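Local atomic coordinates of hypothetical protein TM1380 (Thermotoga maritima, PDB entry 1Z85), a protein that probably methylates the N3 position of uridine 1498 in 16S ribosomal RNA, using S-adenosyl-L-methionine as the methyl donor. Residues B[46-51]-B[143-148]; B[59-64]-B[69-74]. One frame throughout, in Å; residues are numbered along the deposited sequence.

Contact 1. Residues B[46-51]-B[143-148]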
loop_
_atom_site.group_PDB
_atom_site.type_symbol
_atom_site.label_atom_id
_atom_site.label_comp_id
_atom_site.label_asym_id
_atom_site.label_seq_id
_atom_site.Cartn_x
_atom_site.Cartn_y
_atom_site.Cartn_z
ATOM N N VAL B 46 6.157 -34.264 7.619
ATOM C CA VAL B 46 7.363 -33.489 7.331
ATOM C C VAL B 46 7.023 -31.999 7.161
ATOM O O VAL B 46 6.110 -31.626 6.424
ATOM C CB VAL B 46 8.080 -33.998 6.070
ATOM C CG1 VAL B 46 9.128 -32.977 5.578
ATOM C CG2 VAL B 46 8.732 -35.352 6.351
ATOM N N ILE B 47 7.780 -31.145 7.828
ATOM C CA ILE B 47 7.492 -29.697 7.845
ATOM C C ILE B 47 8.758 -28.891 7.669
ATOM O O ILE B 47 9.858 -29.423 7.815
ATOM C CB ILE B 47 6.846 -29.273 9.177
ATOM C CG1 ILE B 47 7.800 -29.552 10.350
ATOM C CG2 ILE B 47 5.477 -29.982 9.367
ATOM C CD1 ILE B 47 7.228 -29.192 11.677
ATOM N N GLU B 48 8.583 -27.600 7.380
ATOM C CA GLU B 48 9.670 -26.679 7.245
ATOM C C GLU B 48 9.540 -25.585 8.306
ATOM O O GLU B 48 8.467 -24.976 8.458
ATOM C CB GLU B 48 9.667 -26.042 5.864
ATOM C CG GLU B 48 10.971 -25.279 5.588
ATOM C CD GLU B 48 10.950 -24.384 4.348
ATOM O OE1 GLU B 48 9.948 -24.355 3.596
ATOM O OE2 GLU B 48 11.970 -23.698 4.136
ATOM N N ALA B 49 10.635 -25.355 9.030
ATOM C CA ALA B 49 10.743 -24.248 9.976
ATOM C C ALA B 49 11.926 -23.370 9.645
ATOM O O ALA B 49 12.809 -23.782 8.896
ATOM C CB ALA B 49 10.872 -24.766 11.401
ATOM N N THR B 50 11.896 -22.147 10.172
ATOM C CA THR B 50 13.061 -21.281 10.211
ATOM C C THR B 50 13.343 -20.863 11.632
ATOM O O THR B 50 12.439 -20.823 12.461
ATOM C CB THR B 50 12.888 -20.016 9.356
ATOM O OG1 THR B 50 14.066 -19.191 9.459
ATOM C CG2 THR B 50 11.666 -19.241 9.782
ATOM N N ASP B 51 14.601 -20.542 11.918
ATOM C CA ASP B 51 14.941 -19.975 13.218
ATOM C C ASP B 51 14.895 -18.444 13.204
ATOM O O ASP B 51 15.127 -17.838 14.209
ATOM C CB ASP B 51 16.307 -20.474 13.705
ATOM C CG ASP B 51 17.411 -20.221 12.725
ATOM O OD1 ASP B 51 17.126 -19.620 11.672
ATOM O OD2 ASP B 51 18.550 -20.659 12.991
ATOM N N LYS B 143 7.999 -15.628 3.726
ATOM C CA LYS B 143 9.073 -16.605 3.664
ATOM C C LYS B 143 10.418 -15.911 3.749
ATOM O O LYS B 143 11.307 -16.080 2.912
ATOM C CB LYS B 143 8.939 -17.477 2.419
ATOM C CG LYS B 143 7.536 -18.070 2.206
ATOM C CD LYS B 143 7.168 -19.192 3.182
ATOM C CE LYS B 143 6.116 -20.220 2.568
ATOM N NZ LYS B 143 4.709 -20.113 3.157
ATOM N N ARG B 144 10.550 -15.112 4.797
ATOM C CA ARG B 144 11.770 -14.375 5.055
ATOM C C ARG B 144 12.522 -15.035 6.212
ATOM O O ARG B 144 12.087 -14.957 7.355
ATOM C CB ARG B 144 11.409 -12.929 5.314
ATOM C CG ARG B 144 12.571 -12.124 5.688
ATOM C CD ARG B 144 12.361 -10.671 5.465
ATOM N NE ARG B 144 13.564 -10.027 5.981
ATOM C CZ ARG B 144 13.701 -8.740 6.274
ATOM N NH1 ARG B 144 12.700 -7.864 6.113
ATOM N NH2 ARG B 144 14.874 -8.343 6.734
ATOM N N TYR B 145 13.657 -15.679 5.898
ATOM C CA TYR B 145 14.362 -16.564 6.808
ATOM C C TYR B 145 15.221 -15.824 7.822
ATOM O O TYR B 145 15.482 -16.346 8.928
ATOM C CB TYR B 145 15.216 -17.576 6.021
ATOM C CG TYR B 145 14.353 -18.517 5.239
ATOM C CD1 TYR B 145 13.881 -18.171 3.981
ATOM C CD2 TYR B 145 13.978 -19.738 5.766
ATOM C CE1 TYR B 145 13.066 -19.038 3.248
ATOM C CE2 TYR B 145 13.166 -20.613 5.049
ATOM C CZ TYR B 145 12.713 -20.253 3.795
ATOM O OH TYR B 145 11.894 -21.091 3.094
ATOM N N LEU B 146 15.673 -14.632 7.439
ATOM C CA LEU B 146 16.449 -13.782 8.330
ATOM C C LEU B 146 15.559 -12.613 8.699
ATOM O O LEU B 146 15.259 -11.783 7.873
ATOM C CB LEU B 146 17.761 -13.323 7.660
ATOM C CG LEU B 146 18.614 -12.334 8.487
ATOM C CD1 LEU B 146 19.176 -12.934 9.784
ATOM C CD2 LEU B 146 19.759 -11.764 7.682
ATOM N N PHE B 147 15.108 -12.574 9.946
ATOM C CA PHE B 147 14.085 -11.605 10.370
ATOM C C PHE B 147 14.809 -10.277 10.599
ATOM O O PHE B 147 15.968 -10.312 11.015
ATOM C CB PHE B 147 13.433 -12.071 11.707
ATOM C CG PHE B 147 12.536 -13.314 11.609
ATOM C CD1 PHE B 147 12.335 -13.993 10.423
ATOM C CD2 PHE B 147 11.921 -13.804 12.742
ATOM C CE1 PHE B 147 11.534 -15.140 10.366
ATOM C CE2 PHE B 147 11.101 -14.955 12.696
ATOM C CZ PHE B 147 10.907 -15.603 11.516
ATOM N N PRO B 148 14.131 -9.108 10.396
ATOM C CA PRO B 148 14.700 -7.868 10.894
ATOM C C PRO B 148 14.832 -7.886 12.418
ATOM O O PRO B 148 14.024 -8.508 13.111
ATOM C CB PRO B 148 13.683 -6.790 10.473
ATOM C CG PRO B 148 12.408 -7.519 10.291
ATOM C CD PRO B 148 12.818 -8.875 9.783
#
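Tyr145 lays its ring beside the C-terminal half of strand 46-50, its CD2 close to Thr50 OG1 and CB and its hydroxyl reaching Glu48. The phenol donates a hydrogen bond to the carboxylate, Tyr145 OH lying 2.8 Å from Glu48 OE2. This oxygen is met on its syn side, with the donor about 30° out of the carboxylate plane, and it sits at the edge of the ring, near the ring plane. Glu48 can span the gap because its chain is extended, with CG anti to the backbone N (chi1 -168°); the side chain then crosses that of Tyr145 at about a right angle. OE2 also bonds to Ser56 OG on the adjoining strand 55-64, so two hydroxyls grip one carboxylate oxygen, which probably restrains the rotation of the group. Tyrosine suits the site: its ring packs against threonine while its far end supplies a polar group.

The contact joins two parts of the RsmE architecture, the strand belonging to the N-terminal PUA-like domain and 143-148 to the SPOUT methyltransferase domain with its alpha/beta knot fold. There the loop links helix 128-142 to strand 149-152, and Lys143 leaves the helix with positive phi. Thr50 faces this loop with both branches. OG1 approaches Tyr145 O to 3.2 Å, a close contact only, since its hydrogen bonds go to Phe55 O and Gly52 N within its own domain. The methyl takes the other partner, Thr50 CG2 resting 4.1 Å from Phe147 CZ, and a branched residue thus serves a polar and an apolar need at once. Phe147 also meets the ring of Tyr18 and packs on Val135 and Ala139, whereas Glu80 receives the backbone N-H groups of Tyr145 and Leu146.

Contact 2. Residues B[59-64]-B[69-74]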
loop_
_atom_site.group_PDB
_atom_site.type_symbol
_atom_site.label_atom_id
_atom_site.label_comp_id
_atom_site.label_asym_id
_atom_site.label_seq_id
_atom_site.Cartn_x
_atom_site.Cartn_y
_atom_site.Cartn_z
ATOM N N CYS B 59 12.014 -30.935 8.758
ATOM C CA CYS B 59 11.860 -31.711 9.987
ATOM C C CYS B 59 10.687 -32.700 9.922
ATOM O O CYS B 59 9.756 -32.545 9.124
ATOM C CB CYS B 59 11.645 -30.785 11.202
ATOM S SG CYS B 59 12.698 -29.322 11.300
ATOM N N ILE B 60 10.762 -33.722 10.767
ATOM C CA ILE B 60 9.648 -34.632 11.001
ATOM C C ILE B 60 9.045 -34.320 12.375
ATOM O O ILE B 60 9.731 -34.381 13.394
ATOM C CB ILE B 60 10.087 -36.106 10.933
ATOM C CG1 ILE B 60 10.919 -36.350 9.663
ATOM C CG2 ILE B 60 8.847 -37.016 11.011
ATOM C CD1 ILE B 60 11.116 -37.825 9.287
ATOM N N LEU B 61 7.761 -33.981 12.389
ATOM C CA LEU B 61 7.050 -33.643 13.628
ATOM C C LEU B 61 6.995 -34.873 14.529
ATOM O O LEU B 61 6.650 -35.964 14.057
ATOM C CB LEU B 61 5.632 -33.127 13.307
ATOM C CG LEU B 61 4.760 -32.507 14.412
ATOM C CD1 LEU B 61 5.476 -31.357 15.115
ATOM C CD2 LEU B 61 3.413 -32.007 13.857
ATOM N N LYS B 62 7.375 -34.709 15.801
ATOM C CA LYS B 62 7.315 -35.811 16.785
ATOM C C LYS B 62 6.161 -35.576 17.752
ATOM O O LYS B 62 5.282 -36.424 17.887
ATOM C CB LYS B 62 8.614 -35.939 17.599
ATOM C CG LYS B 62 9.913 -36.094 16.799
ATOM C CD LYS B 62 11.166 -36.010 17.713
ATOM C CE LYS B 62 11.158 -34.763 18.637
ATOM N NZ LYS B 62 12.513 -34.313 19.095
ATOM N N SER B 63 6.194 -34.424 18.427
ATOM C CA SER B 63 5.201 -34.047 19.427
ATOM C C SER B 63 4.446 -32.824 18.941
ATOM O O SER B 63 5.037 -31.886 18.424
ATOM C CB SER B 63 5.866 -33.717 20.779
ATOM O OG SER B 63 5.384 -32.478 21.334
ATOM N N LEU B 64 3.133 -32.854 19.111
ATOM C CA LEU B 64 2.307 -31.665 19.026
ATOM C C LEU B 64 1.346 -31.738 20.203
ATOM O O LEU B 64 0.487 -32.648 20.269
ATOM C CB LEU B 64 1.552 -31.623 17.700
ATOM C CG LEU B 64 0.700 -30.381 17.447
ATOM C CD1 LEU B 64 1.494 -29.119 17.733
ATOM C CD2 LEU B 64 0.165 -30.367 16.023
ATOM N N ALA B 69 5.485 -27.935 20.805
ATOM C CA ALA B 69 5.754 -29.004 19.822
ATOM C C ALA B 69 7.261 -29.150 19.585
ATOM O O ALA B 69 8.050 -28.322 20.025
ATOM C CB ALA B 69 5.034 -28.719 18.513
ATOM N N ALA B 70 7.653 -30.223 18.911
ATOM C CA ALA B 70 9.068 -30.512 18.624
ATOM C C ALA B 70 9.135 -31.399 17.408
ATOM O O ALA B 70 8.324 -32.313 17.255
ATOM C CB ALA B 70 9.762 -31.216 19.811
ATOM N N ALA B 71 10.113 -31.138 16.556
ATOM C CA ALA B 71 10.278 -31.896 15.333
ATOM C C ALA B 71 11.747 -32.202 15.164
ATOM O O ALA B 71 12.593 -31.392 15.547
ATOM C CB ALA B 71 9.746 -31.102 14.138
ATOM N N LYS B 72 12.042 -33.370 14.599
ATOM C CA LYS B 72 13.412 -33.791 14.391
ATOM C C LYS B 72 13.897 -33.174 13.070
ATOM O O LYS B 72 13.192 -33.228 12.047
ATOM C CB LYS B 72 13.470 -35.327 14.333
ATOM C CG LYS B 72 14.836 -35.908 14.596
ATOM C CD LYS B 72 14.730 -37.350 15.142
ATOM C CE LYS B 72 16.093 -37.963 15.382
ATOM N NZ LYS B 72 16.998 -37.568 14.274
ATOM N N ILE B 73 15.086 -32.576 13.100
ATOM C CA ILE B 73 15.722 -32.008 11.882
ATOM C C ILE B 73 16.261 -33.149 10.965
ATOM O O ILE B 73 16.904 -34.066 11.465
ATOM C CB ILE B 73 16.940 -31.076 12.237
ATOM C CG1 ILE B 73 16.510 -29.965 13.187
ATOM C CG2 ILE B 73 17.603 -30.535 10.968
ATOM C CD1 ILE B 73 17.640 -29.362 13.990
ATOM N N VAL B 74 15.941 -33.066 9.663
ATOM C CA VAL B 74 16.496 -33.935 8.611
ATOM C C VAL B 74 17.529 -33.139 7.825
ATOM O O VAL B 74 18.640 -33.600 7.620
ATOM C CB VAL B 74 15.401 -34.390 7.592
ATOM C CG1 VAL B 74 16.006 -35.212 6.436
ATOM C CG2 VAL B 74 14.295 -35.157 8.283
#
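Cys59 and Ala71 pack side by side on the buried face of an antiparallel hairpin, Cys59 CB 3.5 Å from Ala71 CB. Strands 59-64 and 69-74 run at 149° to each other in the five-stranded sheet of the PUA-like domain. Small residues suit this face: further along, the methyl of Ala69 takes Leu64 CD1 at 3.6 Å, and Phe28, Met36 and Ile47 close over the alanines. Leu64 reaches across with CG anti to its own nitrogen (chi1 -177°).

The solvent side, around Ile60, Lys62, Lys72 and Val74, is looser. Ile60 CG1 meets Val74 CG2 at 3.8 Å, while Lys62 lies over the neighbouring strand, its CE 4.0 Å from Ala70 CB. A bend at chi3 (-51°) helps turn this chain, and its ammonium forms a salt bridge with Glu25; a long aliphatic lysine stem can cover the strand while its charge is paired.

Along the strands, between Leu61 and Ser63, the register slips by one residue at a classic beta bulge. Lys62 N and Ser63 N both donate to Ala70 O, at 3.0 Å and 3.2 Å, each lying in the carbonyl plane, and Ser63 O accepts in return from Ala70 N. One carbonyl sharing two donors implies that the hairpin changes register while both N-H groups of the bulge keep an acceptor.

Both contacts draw on the same sheet, in which strand 46-50 of contact 1 neighbours strand 55-64 of contact 2; their centres lie 15 Å apart. The join is direct: Ile47 N is 2.7 Å from Cys59 O, a probable hydrogen bond, and Ile47 CD1 packs 4.0 Å from Ala71 CB on the buried face. Val46 adds a touch on the other face, its CG2 4.1 Å from Ile60 CG1. Contact 2 is a hairpin internal to the PUA-like domain, whereas contact 1 lies at the join with the methyltransferase domain. Val46 and Ile47 thus meet residues 59-71 of the hairpin, while Glu48 and Thr50 meet the methyltransferase loop.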